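Local coordinates for protein branched-chain-amino-acid aminotransferase (Deinococcus radiodurans, PDB 3UZO) that is a pyridoxal-phosphate-dependent transaminase that probably transfers amino groups between leucine, isoleucine or valine and 2-oxoglutarate in branched-chain amino acid biosynthesis, at residues L69-Q74 / G152-V157; T267-L272 / V283-I288; G87-F92 / A128-L133. All coordinates share one frame; numbering follows the deposited sequence.

Interaction 1. Residues L69-Q74 / G152-V157; sequences LHYGQQ and GDNIGV. With GLU (glutamic acid), chain F.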
loop_
_atom_site.group_PDB
_atom_site.type_symbol
_atom_site.label_atom_id
_atom_site.label_comp_id
_atom_site.label_asym_id
_atom_site.label_seq_id
_atom_site.Cartn_x
_atom_site.Cartn_y
_atom_site.Cartn_z
ATOM N N LEU A 69 -4.539 6.179 -6.250
ATOM C CA LEU A 69 -5.785 5.493 -5.902
ATOM C C LEU A 69 -5.791 3.997 -6.179
ATOM O O LEU A 69 -6.471 3.231 -5.486
ATOM C CB LEU A 69 -6.952 6.118 -6.664
ATOM C CG LEU A 69 -7.281 7.584 -6.385
ATOM C CD1 LEU A 69 -8.320 8.070 -7.386
ATOM C CD2 LEU A 69 -7.773 7.741 -4.956
ATOM N N HIS A 70 -5.044 3.590 -7.198
ATOM C CA HIS A 70 -4.990 2.194 -7.613
ATOM C C HIS A 70 -3.718 1.435 -7.234
ATOM O O HIS A 70 -3.773 0.257 -6.915
ATOM C CB HIS A 70 -5.175 2.117 -9.135
ATOM C CG HIS A 70 -6.493 2.646 -9.609
ATOM N ND1 HIS A 70 -7.542 1.822 -9.956
ATOM C CD2 HIS A 70 -6.952 3.912 -9.733
ATOM C CE1 HIS A 70 -8.593 2.558 -10.270
ATOM N NE2 HIS A 70 -8.261 3.831 -10.142
ATOM N N TYR A 71 -2.575 2.103 -7.260
ATOM C CA TYR A 71 -1.323 1.416 -6.967
ATOM C C TYR A 71 -0.553 1.934 -5.766
ATOM O O TYR A 71 0.675 1.865 -5.733
ATOM C CB TYR A 71 -0.437 1.448 -8.211
ATOM C CG TYR A 71 -1.170 0.995 -9.446
ATOM C CD1 TYR A 71 -1.495 1.899 -10.457
ATOM C CD2 TYR A 71 -1.593 -0.331 -9.582
ATOM C CE1 TYR A 71 -2.227 1.502 -11.572
ATOM C CE2 TYR A 71 -2.329 -0.740 -10.694
ATOM C CZ TYR A 71 -2.642 0.188 -11.683
ATOM O OH TYR A 71 -3.400 -0.184 -12.763
ATOM N N GLY A 72 -1.291 2.446 -4.783
ATOM C CA GLY A 72 -0.693 2.964 -3.565
ATOM C C GLY A 72 0.513 3.871 -3.725
ATOM O O GLY A 72 1.360 3.923 -2.832
ATOM N N GLN A 73 0.611 4.588 -4.841
ATOM C CA GLN A 73 1.756 5.481 -5.019
ATOM C C GLN A 73 1.455 6.748 -4.235
ATOM O O GLN A 73 0.910 7.721 -4.757
ATOM C CB GLN A 73 1.988 5.800 -6.492
ATOM C CG GLN A 73 3.224 6.662 -6.712
ATOM C CD GLN A 73 3.645 6.726 -8.163
ATOM O OE1 GLN A 73 2.830 7.008 -9.049
ATOM N NE2 GLN A 73 4.929 6.463 -8.419
ATOM N N GLN A 74 1.826 6.713 -2.965
ATOM C CA GLN A 74 1.552 7.804 -2.048
ATOM C C GLN A 74 2.492 7.662 -0.857
ATOM O O GLN A 74 2.898 6.556 -0.511
ATOM C CB GLN A 74 0.111 7.657 -1.563
ATOM C CG GLN A 74 -0.095 6.319 -0.817
ATOM C CD GLN A 74 -1.547 6.013 -0.479
ATOM O OE1 GLN A 74 -1.870 5.691 0.668
ATOM N NE2 GLN A 74 -2.425 6.097 -1.477
ATOM N N GLY A 152 -3.022 12.100 -12.365
ATOM C CA GLY A 152 -3.074 12.140 -13.816
ATOM C C GLY A 152 -3.620 10.842 -14.385
ATOM O O GLY A 152 -3.588 9.801 -13.723
ATOM N N ASP A 153 -4.116 10.896 -15.619
ATOM C CA ASP A 153 -4.679 9.724 -16.281
ATOM C C ASP A 153 -3.710 8.547 -16.375
ATOM O O ASP A 153 -2.536 8.714 -16.702
ATOM C CB ASP A 153 -5.172 10.113 -17.678
ATOM C CG ASP A 153 -6.436 10.957 -17.633
ATOM O OD1 ASP A 153 -6.741 11.651 -18.629
ATOM O OD2 ASP A 153 -7.136 10.917 -16.601
ATOM N N ASN A 154 -4.219 7.348 -16.098
ATOM C CA ASN A 154 -3.396 6.145 -16.136
ATOM C C ASN A 154 -4.235 4.887 -15.897
ATOM O O ASN A 154 -5.341 4.972 -15.361
ATOM C CB ASN A 154 -2.306 6.260 -15.064
ATOM C CG ASN A 154 -1.466 5.010 -14.938
ATOM O OD1 ASN A 154 -1.892 4.012 -14.349
ATOM N ND2 ASN A 154 -0.265 5.054 -15.496
ATOM N N ILE A 155 -3.722 3.729 -16.309
ATOM C CA ILE A 155 -4.423 2.466 -16.093
ATOM C C ILE A 155 -3.468 1.322 -15.776
ATOM O O ILE A 155 -3.815 0.409 -15.033
ATOM C CB ILE A 155 -5.274 2.035 -17.311
ATOM C CG1 ILE A 155 -4.388 1.892 -18.548
ATOM C CG2 ILE A 155 -6.393 3.023 -17.535
ATOM C CD1 ILE A 155 -5.080 1.223 -19.716
ATOM N N GLY A 156 -2.270 1.356 -16.342
ATOM C CA GLY A 156 -1.325 0.286 -16.070
ATOM C C GLY A 156 -0.433 0.580 -14.880
ATOM O O GLY A 156 -0.236 1.741 -14.518
ATOM N N VAL A 157 0.103 -0.471 -14.264
ATOM C CA VAL A 157 0.990 -0.309 -13.121
ATOM C C VAL A 157 2.252 0.404 -13.586
ATOM O O VAL A 157 3.011 -0.126 -14.388
ATOM C CB VAL A 157 1.397 -1.668 -12.520
ATOM C CG1 VAL A 157 2.393 -1.460 -11.389
ATOM C CG2 VAL A 157 0.172 -2.401 -12.015
HETATM N N GLU F . -4.156 -5.057 -12.058
HETATM C CA GLU F . -3.333 -5.207 -13.287
HETATM C C GLU F . -2.920 -3.851 -13.812
HETATM O O GLU F . -1.946 -3.795 -14.587
HETATM C CB GLU F . -4.118 -5.940 -14.368
HETATM C CG GLU F . -4.106 -7.442 -14.223
HETATM C CD GLU F . -4.700 -8.138 -15.426
HETATM O OE1 GLU F . -4.411 -7.700 -16.561
HETATM O OE2 GLU F . -5.444 -9.121 -15.229
HETATM O OXT GLU F . -3.593 -2.869 -13.444
#
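With CG set beside the backbone N and opposite the carbonyl carbon (chi1 -50°), the side chain of Y71 leaves the end of helix 67-70 and meets I155, G156 and V157. These residues belong to the loop joining neighbouring strands 141-151 and 162-172 of the antiparallel sheet. The ring is sandwiched: CB of H70 sits over one face, while CA of V157 lies above the other, 4.0 Å from the centroid of the Y71 ring and 12° off the ring normal, as a CH-pi contact. V157 adds its CG2 branch, which presses on CE2 of Y71 at 3.3 Å.

The hydroxyl reaches beyond this sandwich into the glutamate pocket, where R145 of the second subunit also bonds to Y71 OH. The loop and tyrosine thus complete a substrate site shared across the dimer interface. Two acceptors lie within range of the single hydroxyl proton. The carbonyl O of I155 is in the ring plane, modelled 2.4 Å from Y71 OH, a separation so short that its exact value is doubtful; which acceptor takes the proton is unsettled. The other is the bound glutamate, whose OXT lies 2.8 Å from Y71 OH.

Interaction 2. Residues T267-L272 / V283-I288; sequences TKYSLL and VEEGDI. With PLP (pyridoxal-5'-phosphate), chain C.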
loop_
_atom_site.group_PDB
_atom_site.type_symbol
_atom_site.label_atom_id
_atom_site.label_comp_id
_atom_site.label_asym_id
_atom_site.label_seq_id
_atom_site.Cartn_x
_atom_site.Cartn_y
_atom_site.Cartn_z
ATOM N N THR A 267 11.333 10.528 16.221
ATOM C CA THR A 267 11.220 10.598 17.668
ATOM C C THR A 267 12.213 9.603 18.287
ATOM O O THR A 267 12.864 9.907 19.285
ATOM C CB THR A 267 9.789 10.271 18.163
ATOM O OG1 THR A 267 8.837 11.119 17.502
ATOM C CG2 THR A 267 9.682 10.512 19.662
ATOM N N LYS A 268 12.322 8.422 17.685
ATOM C CA LYS A 268 13.248 7.393 18.156
ATOM C C LYS A 268 14.694 7.904 18.104
ATOM O O LYS A 268 15.427 7.816 19.096
ATOM C CB LYS A 268 13.095 6.128 17.298
ATOM C CG LYS A 268 13.981 4.938 17.690
ATOM C CD LYS A 268 15.287 4.891 16.891
ATOM C CE LYS A 268 15.050 4.736 15.383
ATOM N NZ LYS A 268 14.462 3.414 15.010
ATOM N N TYR A 269 15.114 8.437 16.958
ATOM C CA TYR A 269 16.481 8.947 16.862
ATOM C C TYR A 269 16.714 10.098 17.827
ATOM O O TYR A 269 17.824 10.285 18.338
ATOM C CB TYR A 269 16.812 9.379 15.430
ATOM C CG TYR A 269 17.059 8.209 14.520
ATOM C CD1 TYR A 269 16.166 7.889 13.498
ATOM C CD2 TYR A 269 18.161 7.374 14.721
ATOM C CE1 TYR A 269 16.362 6.764 12.702
ATOM C CE2 TYR A 269 18.366 6.251 13.935
ATOM C CZ TYR A 269 17.462 5.948 12.930
ATOM O OH TYR A 269 17.639 4.816 12.177
ATOM N N SER A 270 15.671 10.879 18.082
ATOM C CA SER A 270 15.798 11.989 19.013
ATOM C C SER A 270 16.032 11.429 20.423
ATOM O O SER A 270 16.925 11.883 21.148
ATOM C CB SER A 270 14.534 12.854 18.979
ATOM O OG SER A 270 14.313 13.379 17.675
ATOM N N LEU A 271 15.226 10.440 20.802
ATOM C CA LEU A 271 15.338 9.809 22.115
ATOM C C LEU A 271 16.703 9.145 22.260
ATOM O O LEU A 271 17.300 9.145 23.335
ATOM C CB LEU A 271 14.229 8.767 22.290
ATOM C CG LEU A 271 12.903 9.244 22.896
ATOM C CD1 LEU A 271 12.522 10.597 22.351
ATOM C CD2 LEU A 271 11.827 8.214 22.614
ATOM N N LEU A 272 17.178 8.571 21.162
ATOM C CA LEU A 272 18.470 7.907 21.122
ATOM C C LEU A 272 19.544 8.934 21.504
ATOM O O LEU A 272 20.440 8.650 22.305
ATOM C CB LEU A 272 18.700 7.385 19.702
ATOM C CG LEU A 272 19.219 5.979 19.393
ATOM C CD1 LEU A 272 18.698 4.968 20.384
ATOM C CD2 LEU A 272 18.792 5.608 17.970
ATOM N N VAL A 283 23.355 3.430 25.074
ATOM C CA VAL A 283 22.385 3.297 24.001
ATOM C C VAL A 283 22.770 2.173 23.039
ATOM O O VAL A 283 23.944 1.996 22.709
ATOM C CB VAL A 283 22.246 4.641 23.243
ATOM C CG1 VAL A 283 23.235 4.713 22.094
ATOM C CG2 VAL A 283 20.827 4.826 22.781
ATOM N N GLU A 284 21.771 1.420 22.589
ATOM C CA GLU A 284 22.002 0.304 21.687
ATOM C C GLU A 284 20.856 0.069 20.716
ATOM O O GLU A 284 19.687 0.060 21.106
ATOM C CB GLU A 284 22.220 -0.976 22.502
ATOM C CG GLU A 284 22.255 -2.256 21.676
ATOM C CD GLU A 284 22.346 -3.510 22.538
ATOM O OE1 GLU A 284 23.241 -3.575 23.405
ATOM O OE2 GLU A 284 21.526 -4.436 22.345
ATOM N N GLU A 285 21.196 -0.111 19.447
ATOM C CA GLU A 285 20.199 -0.420 18.431
ATOM C C GLU A 285 20.501 -1.871 18.082
ATOM O O GLU A 285 21.548 -2.173 17.514
ATOM C CB GLU A 285 20.367 0.464 17.191
ATOM C CG GLU A 285 20.095 1.946 17.439
ATOM C CD GLU A 285 20.234 2.774 16.182
ATOM O OE1 GLU A 285 19.305 2.752 15.344
ATOM O OE2 GLU A 285 21.280 3.436 16.025
ATOM N N GLY A 286 19.601 -2.773 18.451
ATOM C CA GLY A 286 19.835 -4.174 18.165
ATOM C C GLY A 286 18.584 -5.011 18.284
ATOM O O GLY A 286 17.474 -4.483 18.317
ATOM N N ASP A 287 18.763 -6.324 18.361
ATOM C CA ASP A 287 17.632 -7.229 18.457
ATOM C C ASP A 287 17.029 -7.280 19.846
ATOM O O ASP A 287 17.733 -7.246 20.848
ATOM C CB ASP A 287 18.034 -8.651 18.052
ATOM C CG ASP A 287 18.362 -8.770 16.585
ATOM O OD1 ASP A 287 17.586 -8.253 15.756
ATOM O OD2 ASP A 287 19.391 -9.395 16.258
ATOM N N ILE A 288 15.707 -7.351 19.889
ATOM C CA ILE A 288 14.985 -7.470 21.144
ATOM C C ILE A 288 14.025 -8.623 20.883
ATOM O O ILE A 288 12.997 -8.443 20.235
ATOM C CB ILE A 288 14.188 -6.195 21.470
ATOM C CG1 ILE A 288 15.147 -5.003 21.589
ATOM C CG2 ILE A 288 13.391 -6.396 22.754
ATOM C CD1 ILE A 288 14.512 -3.738 22.158
HETATM N N1 PLP C . 6.324 3.842 13.133
HETATM C C2 PLP C . 5.257 4.050 12.256
HETATM C C2A PLP C . 4.638 2.832 11.565
HETATM C C3 PLP C . 4.803 5.402 12.049
HETATM O O3 PLP C . 3.777 5.644 11.216
HETATM C C4 PLP C . 5.454 6.501 12.737
HETATM C C4A PLP C . 4.926 7.969 12.456
HETATM C C5 PLP C . 6.572 6.198 13.651
HETATM C C6 PLP C . 6.983 4.877 13.830
HETATM C C5A PLP C . 7.328 7.207 14.424
HETATM O O4P PLP C . 8.064 8.096 13.627
HETATM P P PLP C . 8.147 9.639 13.999
HETATM O O1P PLP C . 6.807 10.293 14.009
HETATM O O2P PLP C . 9.074 10.186 12.886
HETATM O O3P PLP C . 8.927 9.698 15.280
HETATM O O HOH W 1 16.889 1.803 15.032
HETATM O O HOH W 2 19.864 3.347 12.690
#
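L272 and V283 press together where helix 266-277 faces strand 282-286, and this is the compact end of the contact. CD1 of L272 comes within 3.2 Å of CG2 of V283, tighter than usual for two methyl groups, and the side chains meet at about a right angle. V283 holds CG1 in the crowded position between its backbone N and carbonyl carbon (chi1 90°), leaving CG2 as the branch that bears on the leucine. The second leucine methyl, CD2 of L272, rests against the carboxylate carbon CD of E285 at 3.6 Å, so L272 spans V283 and E285, whose side chains project from the same side. F254 of strand 253-257 touches both L272 and V283.

Helix and strand belong to a beta-alpha-beta unit in which strand 253-257 leads into the helix and strand 282-286 follows, parallel to strand 253-257; the N-to-C directions of helix 267-272 and strand 283-286 differ by 143°, nearer antiparallel than parallel. At the start of the helix, N and OG1 of T267 both hold phosphate atom O3P of the cofactor, the hydroxyl at 2.6 Å. I266 N and S265 OG add further bonds to the cofactor, and the helix N-terminus would be expected to favour the phosphate charge.

Toward solvent the fit is looser and water takes over. E285 OE1 lies 4.9 Å from K268 NZ, and one water bridges the gap, donating a hydrogen bond to E285 OE1 and accepting one from K268 NZ. A second water, in the plane of the Y269 ring, links Y269 OH to E285 OE1, which it approaches at 2.8 Å as donor. K268 CE covers a face of that ring, while K268 NZ also bonds to N243 OD1.

Interaction 3. Residues G87-F92 / A128-L133; sequences GSINLF and ANEHFL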
loop_
_atom_site.group_PDB
_atom_site.type_symbol
_atom_site.label_atom_id
_atom_site.label_comp_id
_atom_site.label_asym_id
_atom_site.label_seq_id
_atom_site.Cartn_x
_atom_site.Cartn_y
_atom_site.Cartn_z
ATOM N N GLY A 87 5.619 32.832 23.866
ATOM C CA GLY A 87 4.841 33.298 22.734
ATOM C C GLY A 87 5.345 32.864 21.365
ATOM O O GLY A 87 4.604 32.946 20.386
ATOM N N SER A 88 6.592 32.407 21.282
ATOM C CA SER A 88 7.144 31.967 19.995
ATOM C C SER A 88 6.565 30.613 19.585
ATOM O O SER A 88 5.871 29.970 20.372
ATOM C CB SER A 88 8.671 31.865 20.064
ATOM O OG SER A 88 9.086 30.842 20.948
ATOM N N ILE A 89 6.862 30.187 18.355
ATOM C CA ILE A 89 6.370 28.917 17.828
ATOM C C ILE A 89 7.506 28.015 17.353
ATOM O O ILE A 89 8.325 28.409 16.510
ATOM C CB ILE A 89 5.421 29.129 16.631
ATOM C CG1 ILE A 89 4.239 30.011 17.040
ATOM C CG2 ILE A 89 4.923 27.770 16.109
ATOM C CD1 ILE A 89 3.362 30.432 15.865
ATOM N N ASN A 90 7.531 26.797 17.881
ATOM C CA ASN A 90 8.549 25.814 17.526
ATOM C C ASN A 90 8.078 24.784 16.504
ATOM O O ASN A 90 6.979 24.242 16.611
ATOM C CB ASN A 90 9.011 25.046 18.771
ATOM C CG ASN A 90 9.976 25.838 19.631
ATOM O OD1 ASN A 90 10.343 26.965 19.298
ATOM N ND2 ASN A 90 10.402 25.239 20.741
ATOM N N LEU A 91 8.927 24.522 15.515
ATOM C CA LEU A 91 8.668 23.497 14.515
ATOM C C LEU A 91 9.819 22.538 14.848
ATOM O O LEU A 91 10.986 22.938 14.843
ATOM C CB LEU A 91 8.791 24.079 13.103
ATOM C CG LEU A 91 8.303 23.244 11.912
ATOM C CD1 LEU A 91 6.919 22.631 12.174
ATOM C CD2 LEU A 91 8.257 24.161 10.692
ATOM N N PHE A 92 9.482 21.295 15.185
ATOM C CA PHE A 92 10.463 20.289 15.597
ATOM C C PHE A 92 11.095 19.461 14.476
ATOM O O PHE A 92 10.414 18.724 13.762
ATOM C CB PHE A 92 9.799 19.353 16.618
ATOM C CG PHE A 92 10.735 18.359 17.242
ATOM C CD1 PHE A 92 11.684 18.766 18.183
ATOM C CD2 PHE A 92 10.652 17.010 16.915
ATOM C CE1 PHE A 92 12.536 17.837 18.796
ATOM C CE2 PHE A 92 11.501 16.066 17.518
ATOM C CZ PHE A 92 12.443 16.478 18.461
ATOM N N ALA A 128 -0.294 30.733 8.335
ATOM C CA ALA A 128 -1.641 31.047 7.860
ATOM C C ALA A 128 -2.742 30.477 8.748
ATOM O O ALA A 128 -3.880 30.923 8.684
ATOM C CB ALA A 128 -1.817 30.548 6.436
ATOM N N ASN A 129 -2.401 29.485 9.567
ATOM C CA ASN A 129 -3.370 28.857 10.460
ATOM C C ASN A 129 -2.916 28.991 11.907
ATOM O O ASN A 129 -3.249 28.152 12.745
ATOM C CB ASN A 129 -3.517 27.370 10.112
ATOM C CG ASN A 129 -4.125 27.143 8.741
ATOM O OD1 ASN A 129 -5.337 27.256 8.561
ATOM N ND2 ASN A 129 -3.280 26.828 7.763
ATOM N N GLU A 130 -2.161 30.045 12.208
ATOM C CA GLU A 130 -1.654 30.225 13.566
ATOM C C GLU A 130 -2.733 30.237 14.646
ATOM O O GLU A 130 -2.485 29.805 15.782
ATOM C CB GLU A 130 -0.820 31.507 13.662
ATOM C CG GLU A 130 -0.416 31.857 15.080
ATOM C CD GLU A 130 0.531 33.033 15.153
ATOM O OE1 GLU A 130 0.831 33.470 16.280
ATOM O OE2 GLU A 130 0.977 33.514 14.088
ATOM N N HIS A 131 -3.921 30.724 14.297
ATOM C CA HIS A 131 -5.023 30.786 15.245
ATOM C C HIS A 131 -5.544 29.406 15.657
ATOM O O HIS A 131 -6.374 29.308 16.562
ATOM C CB HIS A 131 -6.170 31.659 14.695
ATOM C CG HIS A 131 -6.573 31.334 13.288
ATOM N ND1 HIS A 131 -5.714 31.455 12.217
ATOM C CD2 HIS A 131 -7.753 30.909 12.775
ATOM C CE1 HIS A 131 -6.345 31.116 11.106
ATOM N NE2 HIS A 131 -7.585 30.780 11.417
ATOM N N PHE A 132 -5.049 28.351 15.004
ATOM C CA PHE A 132 -5.447 26.982 15.329
ATOM C C PHE A 132 -4.395 26.301 16.208
ATOM O O PHE A 132 -4.553 25.149 16.601
ATOM C CB PHE A 132 -5.644 26.142 14.065
ATOM C CG PHE A 132 -6.944 26.403 13.348
ATOM C CD1 PHE A 132 -6.974 27.177 12.192
ATOM C CD2 PHE A 132 -8.134 25.854 13.820
ATOM C CE1 PHE A 132 -8.167 27.403 11.509
ATOM C CE2 PHE A 132 -9.338 26.072 13.145
ATOM C CZ PHE A 132 -9.351 26.852 11.985
ATOM N N LEU A 133 -3.315 27.018 16.504
ATOM C CA LEU A 133 -2.244 26.487 17.341
ATOM C C LEU A 133 -2.646 26.539 18.814
ATOM O O LEU A 133 -2.845 27.621 19.369
ATOM C CB LEU A 133 -0.960 27.303 17.129
ATOM C CG LEU A 133 0.242 26.938 18.000
ATOM C CD1 LEU A 133 0.644 25.486 17.743
ATOM C CD2 LEU A 133 1.406 27.889 17.691
#
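I89 lies in the short strand 89-91, and across from it E130 and L133 sit on a tight turn whose residues 130-132 form a 3-10 segment. Two backbone bonds close this turn, F132 N to N129 O and L133 N to E130 O. The chains stay well apart, the nearest CA atoms, those of I89 and L133, being 9.0 Å from each other, so side chains bridge the gap.

L133 carries its CG opposite the backbone N (chi1 176°), which takes the isobutyl group away from that N, where its CD2 can meet I89. CD2 of L133 lies 3.6 Å from CG1 of I89 and 3.7 Å from CD1 of I89, the two side chains lying alongside each other but pointing opposite ways. The strand pairs antiparallel with 74-83 and 356-357 in the seven-stranded sheet, and the turn follows helix 115-128 on the way to strand 141-151. L91, two residues after I89, packs against C122 and L123 of helix 115-128.

E130 reaches in with an extended chain, and its CD lies 3.9 Å from CD1 of I89. Its carboxylate is gripped through OE1 by a salt bridge to R83 NH2, and the same guanidinium nitrogen also bonds to G87 O.

How the interactions relate
Along the chain both segments of interaction 3 fall between those of interaction 1, and interaction 2 follows both. Interactions 1 and 3, with centres 35 Å apart, lie at opposite ends of the same strands of the antiparallel sheet: strand 74-83 leads from residues 69-74 toward strand 89-91, and strand 141-151 returns from the turn at 128-133 to the loop at 152-157. Interaction 2 joins helix 266-277 to strand 282-286 of the mixed sheet, 36 Å from interaction 1 between centres. It does touch interaction 3, where F92 CZ lies 3.7 Å from S270 OG. The cofactor contact in interaction 2 and the glutamate contact in interaction 1 serve different active sites of the dimer.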